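Local coordinates for protein dipeptide Epimerase (Enterococcus faecalis V583, PDB 3JVA) that belongs to the mandelate racemase/muconate lactonizing enzyme family of the enolase superfamily and carries a magnesium ion in its barrel domain, at residues B[83-88]-B[101-106]; B[263-268]-B[288-293]. All blocks are in the same frame, centred on the assembly; numbering follows the deposited sequence.

How the contacts relate
Contact 1 comes first along the chain and is closed before contact 2 opens. It pairs helices 81-91 and 96-114 of the N-terminal capping domain, whereas contact 2 joins the C-terminal ends of neighbouring parallel strands 260-263 and 287-290 in the barrel domain, the end at which the magnesium ion sits. Their centres lie about 17 Å apart, yet the two touch: Ile104, on the 101-106 helix, packs with its CD1 4.0 Å from Leu265 CD1 and also meets the end of Met266. Helix 96-114 therefore serves both contacts, pairing with 83-88 through other side chains and reaching the barrel through Ile104 among others, and so joins the two domains near the metal-bearing end.

Contact 1: B[83-88]-B[101-106]; sequences KIHEVM and AIDIAC
Helix segments 83-88 and 101-106 run nearly antiparallel, at 167°, with axes 10.7 Å apart and His85 level with Asp103. Ile84 reaches across with both branches: its CG2 meets the CG2 methyl of Ile102 at 3.8 Å, the two side chains passing aslant, while its CD1 comes up to Cys106 SG at 3.4 Å. Met88 works one turn further along. The extended first part of its chain carries SD to the branch point of Ile102, 3.6 Å from CB, and the turn at chi3 (-70°) then folds CE over one face of the His85 imidazole, 3.5 Å above the plane and towards its rim. His272 also stacks with this ring, and the two neighbours probably limit its rotation. The ring stretches across the gap, and its NE2 stops 3.6 Å from Asp103 CB, meeting the methylene obliquely instead of the carboxylate. Ring and carboxylate planes are turned 42° apart, with NE2 and OD2 4.7 Å from each other; OD2 accepts a hydrogen bond from Ile271 N instead. The contact lies between two helices of the capping domain, with helix 59-73 packed around it through Phe69 and Ile73 and strand 29-38 against Cys106. With no hydrogen bond between the segments, their cohesion is apolar, built of methyls and two sulfurs, and His85 NE2 is buried without a polar partner in the model. The nearby carboxylate could still bias the charge of the ring, though only through space.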
loop_
_atom_site.group_PDB
_atom_site.type_symbol
_atom_site.label_atom_id
_atom_site.label_comp_id
_atom_site.label_asym_id
_atom_site.label_seq_id
_atom_site.Cartn_x
_atom_site.Cartn_y
_atom_site.Cartn_z
ATOM N N LYS B 83 32.798 11.215 -17.854
ATOM C CA LYS B 83 32.497 12.327 -18.753
ATOM C C LYS B 83 32.146 11.839 -20.153
ATOM O O LYS B 83 31.273 12.400 -20.812
ATOM C CB LYS B 83 33.677 13.305 -18.837
ATOM C CG LYS B 83 33.392 14.509 -19.729
ATOM C CD LYS B 83 34.525 15.541 -19.715
ATOM C CE LYS B 83 34.211 16.715 -20.647
ATOM N NZ LYS B 83 35.252 17.800 -20.604
ATOM N N ILE B 84 32.820 10.792 -20.614
ATOM C CA ILE B 84 32.531 10.285 -21.942
ATOM C C ILE B 84 31.052 9.896 -22.041
ATOM O O ILE B 84 30.397 10.206 -23.032
ATOM C CB ILE B 84 33.467 9.097 -22.289
ATOM C CG1 ILE B 84 34.884 9.639 -22.527
ATOM C CG2 ILE B 84 32.968 8.371 -23.536
ATOM C CD1 ILE B 84 35.965 8.583 -22.603
ATOM N N HIS B 85 30.508 9.256 -21.009
ATOM C CA HIS B 85 29.098 8.891 -21.053
ATOM C C HIS B 85 28.238 10.131 -20.869
ATOM O O HIS B 85 27.153 10.229 -21.433
ATOM C CB HIS B 85 28.777 7.839 -19.995
ATOM C CG HIS B 85 29.003 6.439 -20.471
ATOM N ND1 HIS B 85 28.085 5.759 -21.242
ATOM C CD2 HIS B 85 30.069 5.616 -20.339
ATOM C CE1 HIS B 85 28.575 4.576 -21.564
ATOM N NE2 HIS B 85 29.778 4.463 -21.028
ATOM N N GLU B 86 28.740 11.087 -20.097
ATOM C CA GLU B 86 28.013 12.335 -19.884
ATOM C C GLU B 86 27.804 13.003 -21.241
ATOM O O GLU B 86 26.693 13.409 -21.585
ATOM C CB GLU B 86 28.827 13.266 -18.986
ATOM C CG GLU B 86 28.193 14.625 -18.757
ATOM C CD GLU B 86 29.080 15.524 -17.919
ATOM O OE1 GLU B 86 30.028 16.121 -18.471
ATOM O OE2 GLU B 86 28.838 15.615 -16.705
ATOM N N VAL B 87 28.891 13.117 -22.002
ATOM C CA VAL B 87 28.869 13.732 -23.332
ATOM C C VAL B 87 27.930 12.996 -24.283
ATOM O O VAL B 87 27.114 13.617 -24.971
ATOM C CB VAL B 87 30.291 13.762 -23.944
ATOM C CG1 VAL B 87 30.254 14.338 -25.354
ATOM C CG2 VAL B 87 31.209 14.595 -23.062
ATOM N N MET B 88 28.043 11.671 -24.331
ATOM C CA MET B 88 27.174 10.895 -25.211
ATOM C C MET B 88 25.701 11.052 -24.835
ATOM O O MET B 88 24.838 11.148 -25.710
ATOM C CB MET B 88 27.565 9.414 -25.183
ATOM C CG MET B 88 28.944 9.145 -25.771
ATOM S SD MET B 88 29.253 7.384 -26.022
ATOM C CE MET B 88 29.382 6.810 -24.336
ATOM N N ALA B 101 29.707 1.094 -28.496
ATOM C CA ALA B 101 30.877 1.087 -29.371
ATOM C C ALA B 101 31.973 1.997 -28.809
ATOM O O ALA B 101 33.137 1.605 -28.720
ATOM C CB ALA B 101 30.481 1.523 -30.781
ATOM N N ILE B 102 31.596 3.206 -28.409
ATOM C CA ILE B 102 32.557 4.148 -27.843
ATOM C C ILE B 102 33.065 3.660 -26.489
ATOM O O ILE B 102 34.265 3.687 -26.214
ATOM C CB ILE B 102 31.927 5.540 -27.622
ATOM C CG1 ILE B 102 31.589 6.194 -28.968
ATOM C CG2 ILE B 102 32.868 6.415 -26.800
ATOM C CD1 ILE B 102 32.805 6.489 -29.847
ATOM N N ASP B 103 32.146 3.219 -25.637
ATOM C CA ASP B 103 32.528 2.760 -24.306
ATOM C C ASP B 103 33.505 1.579 -24.347
ATOM O O ASP B 103 34.537 1.599 -23.681
ATOM C CB ASP B 103 31.284 2.374 -23.508
ATOM C CG ASP B 103 31.167 0.886 -23.320
ATOM O OD1 ASP B 103 30.513 0.234 -24.163
ATOM O OD2 ASP B 103 31.753 0.365 -22.351
ATOM N N ILE B 104 33.178 0.549 -25.119
ATOM C CA ILE B 104 34.053 -0.620 -25.214
ATOM C C ILE B 104 35.469 -0.216 -25.654
ATOM O O ILE B 104 36.459 -0.654 -25.061
ATOM C CB ILE B 104 33.468 -1.664 -26.186
ATOM C CG1 ILE B 104 32.192 -2.268 -25.576
ATOM C CG2 ILE B 104 34.499 -2.764 -26.468
ATOM C CD1 ILE B 104 31.359 -3.092 -26.550
ATOM N N ALA B 105 35.565 0.618 -26.683
ATOM C CA ALA B 105 36.868 1.073 -27.161
ATOM C C ALA B 105 37.622 1.819 -26.057
ATOM O O ALA B 105 38.842 1.710 -25.954
ATOM C CB ALA B 105 36.699 1.961 -28.394
ATOM N N CYS B 106 36.903 2.573 -25.227
ATOM C CA CYS B 106 37.550 3.298 -24.131
ATOM C C CYS B 106 38.083 2.330 -23.084
ATOM O O CYS B 106 39.183 2.515 -22.566
ATOM C CB CYS B 106 36.574 4.284 -23.479
ATOM S SG CYS B 106 36.234 5.742 -24.495
#

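Contact 2: B[263-268]-B[288-293]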
loop_
_atom_site.group_PDB
_atom_site.type_symbol
_atom_site.label_atom_id
_atom_site.label_comp_id
_atom_site.label_asym_id
_atom_site.label_seq_id
_atom_site.Cartn_x
_atom_site.Cartn_y
_atom_site.Cartn_z
ATOM N N ILE B 263 21.816 -9.126 -19.137
ATOM C CA ILE B 263 22.462 -7.907 -19.606
ATOM C C ILE B 263 22.988 -8.107 -21.021
ATOM O O ILE B 263 23.458 -9.192 -21.358
ATOM C CB ILE B 263 23.707 -7.567 -18.743
ATOM C CG1 ILE B 263 23.309 -7.333 -17.288
ATOM C CG2 ILE B 263 24.439 -6.358 -19.329
ATOM C CD1 ILE B 263 24.514 -7.239 -16.347
ATOM N N LYS B 264 22.891 -7.072 -21.851
ATOM C CA LYS B 264 23.480 -7.106 -23.190
ATOM C C LYS B 264 24.110 -5.729 -23.369
ATOM O O LYS B 264 23.443 -4.712 -23.198
ATOM C CB LYS B 264 22.447 -7.359 -24.283
ATOM C CG LYS B 264 21.940 -8.792 -24.301
ATOM C CD LYS B 264 20.983 -9.039 -25.457
ATOM C CE LYS B 264 20.391 -10.446 -25.367
ATOM N NZ LYS B 264 19.420 -10.709 -26.469
ATOM N N LEU B 265 25.396 -5.692 -23.695
ATOM C CA LEU B 265 26.069 -4.407 -23.865
ATOM C C LEU B 265 25.392 -3.523 -24.910
ATOM O O LEU B 265 25.374 -2.296 -24.772
ATOM C CB LEU B 265 27.546 -4.614 -24.235
ATOM C CG LEU B 265 28.408 -5.359 -23.211
ATOM C CD1 LEU B 265 29.855 -5.351 -23.670
ATOM C CD2 LEU B 265 28.281 -4.706 -21.831
ATOM N N MET B 266 24.818 -4.142 -25.943
ATOM C CA MET B 266 24.157 -3.388 -27.005
ATOM C C MET B 266 22.752 -2.903 -26.631
ATOM O O MET B 266 22.093 -2.240 -27.429
ATOM C CB MET B 266 24.104 -4.214 -28.291
ATOM C CG MET B 266 25.475 -4.685 -28.788
ATOM S SD MET B 266 26.763 -3.382 -28.859
ATOM C CE MET B 266 28.260 -4.413 -28.737
ATOM N N LYS B 267 22.301 -3.262 -25.428
ATOM C CA LYS B 267 21.005 -2.823 -24.907
ATOM C C LYS B 267 21.236 -1.690 -23.907
ATOM O O LYS B 267 20.454 -0.735 -23.836
ATOM C CB LYS B 267 20.286 -3.936 -24.139
ATOM C CG LYS B 267 19.556 -4.978 -24.962
ATOM C CD LYS B 267 18.627 -5.796 -24.054
ATOM C CE LYS B 267 19.388 -6.455 -22.902
ATOM N NZ LYS B 267 18.486 -7.247 -22.008
ATOM N N CYS B 268 22.304 -1.811 -23.118
ATOM C CA CYS B 268 22.598 -0.830 -22.074
ATOM C C CYS B 268 23.583 0.278 -22.427
ATOM O O CYS B 268 23.757 1.221 -21.654
ATOM C CB CYS B 268 23.082 -1.540 -20.802
ATOM S SG CYS B 268 24.649 -2.440 -20.964
ATOM N N CYS B 288 22.852 -12.207 -12.553
ATOM C CA CYS B 288 22.803 -11.692 -13.915
ATOM C C CYS B 288 23.416 -12.646 -14.927
ATOM O O CYS B 288 24.306 -13.427 -14.606
ATOM C CB CYS B 288 23.563 -10.359 -14.015
ATOM S SG CYS B 288 22.702 -8.944 -13.296
ATOM N N MET B 289 22.907 -12.591 -16.149
ATOM C CA MET B 289 23.471 -13.368 -17.237
ATOM C C MET B 289 23.840 -12.283 -18.226
ATOM O O MET B 289 23.344 -11.162 -18.127
ATOM C CB MET B 289 22.444 -14.300 -17.885
ATOM C CG MET B 289 23.000 -15.026 -19.113
ATOM S SD MET B 289 21.927 -16.365 -19.732
ATOM C CE MET B 289 20.988 -15.516 -20.963
ATOM N N ILE B 290 24.730 -12.584 -19.159
ATOM C CA ILE B 290 25.070 -11.595 -20.165
ATOM C C ILE B 290 24.939 -12.295 -21.508
ATOM O O ILE B 290 25.418 -13.421 -21.682
ATOM C CB ILE B 290 26.499 -11.006 -19.968
ATOM C CG1 ILE B 290 26.729 -9.884 -20.989
ATOM C CG2 ILE B 290 27.551 -12.096 -20.099
ATOM C CD1 ILE B 290 27.837 -8.897 -20.601
ATOM N N GLY B 291 24.242 -11.645 -22.434
ATOM C CA GLY B 291 24.028 -12.220 -23.748
ATOM C C GLY B 291 24.634 -11.401 -24.870
ATOM O O GLY B 291 25.527 -10.579 -24.638
ATOM N N CYS B 292 24.144 -11.615 -26.088
ATOM C CA CYS B 292 24.654 -10.898 -27.249
ATOM C C CYS B 292 23.579 -10.709 -28.305
ATOM O O CYS B 292 22.515 -11.338 -28.248
ATOM C CB CYS B 292 25.843 -11.652 -27.860
ATOM S SG CYS B 292 25.456 -13.332 -28.426
ATOM N N MET B 293 23.866 -9.836 -29.267
ATOM C CA MET B 293 22.941 -9.547 -30.361
ATOM C C MET B 293 23.247 -10.481 -31.525
ATOM O O MET B 293 24.346 -11.027 -31.622
ATOM C CB MET B 293 23.116 -8.103 -30.847
ATOM C CG MET B 293 23.076 -7.050 -29.763
ATOM S SD MET B 293 21.520 -7.036 -28.874
ATOM C CE MET B 293 20.446 -6.351 -30.116
HETATM O O HOH W 1 26.664 -8.134 -24.359
#
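Met266 and Met293 meet at their inner carbons: Met293 CG presses on Met266 CB at 3.4 Å, tighter than usual for two carbons, and the side chains cross at a slant. In Met293 the bend at chi2 (-60°) turns SD towards Lys264, 4.0 Å from CD. Lys264, by contrast, is extended beyond CG and runs over the backbone of 291-292, with CG 3.8 Å from Gly291 C. Gly291 has no side chain on the side where the lysine's CE passes. The ammonium end points on towards the metal site: NZ forms a long, weak ion pair with Asp240, a magnesium ligand, and the side chain is about 4 Å from the ion. Neighbouring Lys267 makes a firmer salt bridge to that same Asp240.

All this takes place where two adjacent parallel strands of the enolase-superfamily barrel give way to the loops at their C-terminal ends, the connection between them being the right-handed beta-alpha-beta crossover through helix 271-284. Ile263 holds the register with both of its backbone polar atoms. Its N donates to Met289 O almost straight, at 173°, although the donor stands 25° out of the carbonyl plane; its O receives Gly291 N at 2.8 Å, with Ile290 CA supplying a further CA-H...O contact.

On the helix side of these strands, Ile263 CD1 rests against Cys288 SG, and Ile290 packs on helix 298-310. Ile290 CG1 comes to 3.4 Å from Ile263 O. Past the last bridge, a water spans the widening gap, accepting from Leu265 N and donating to Gly291 O.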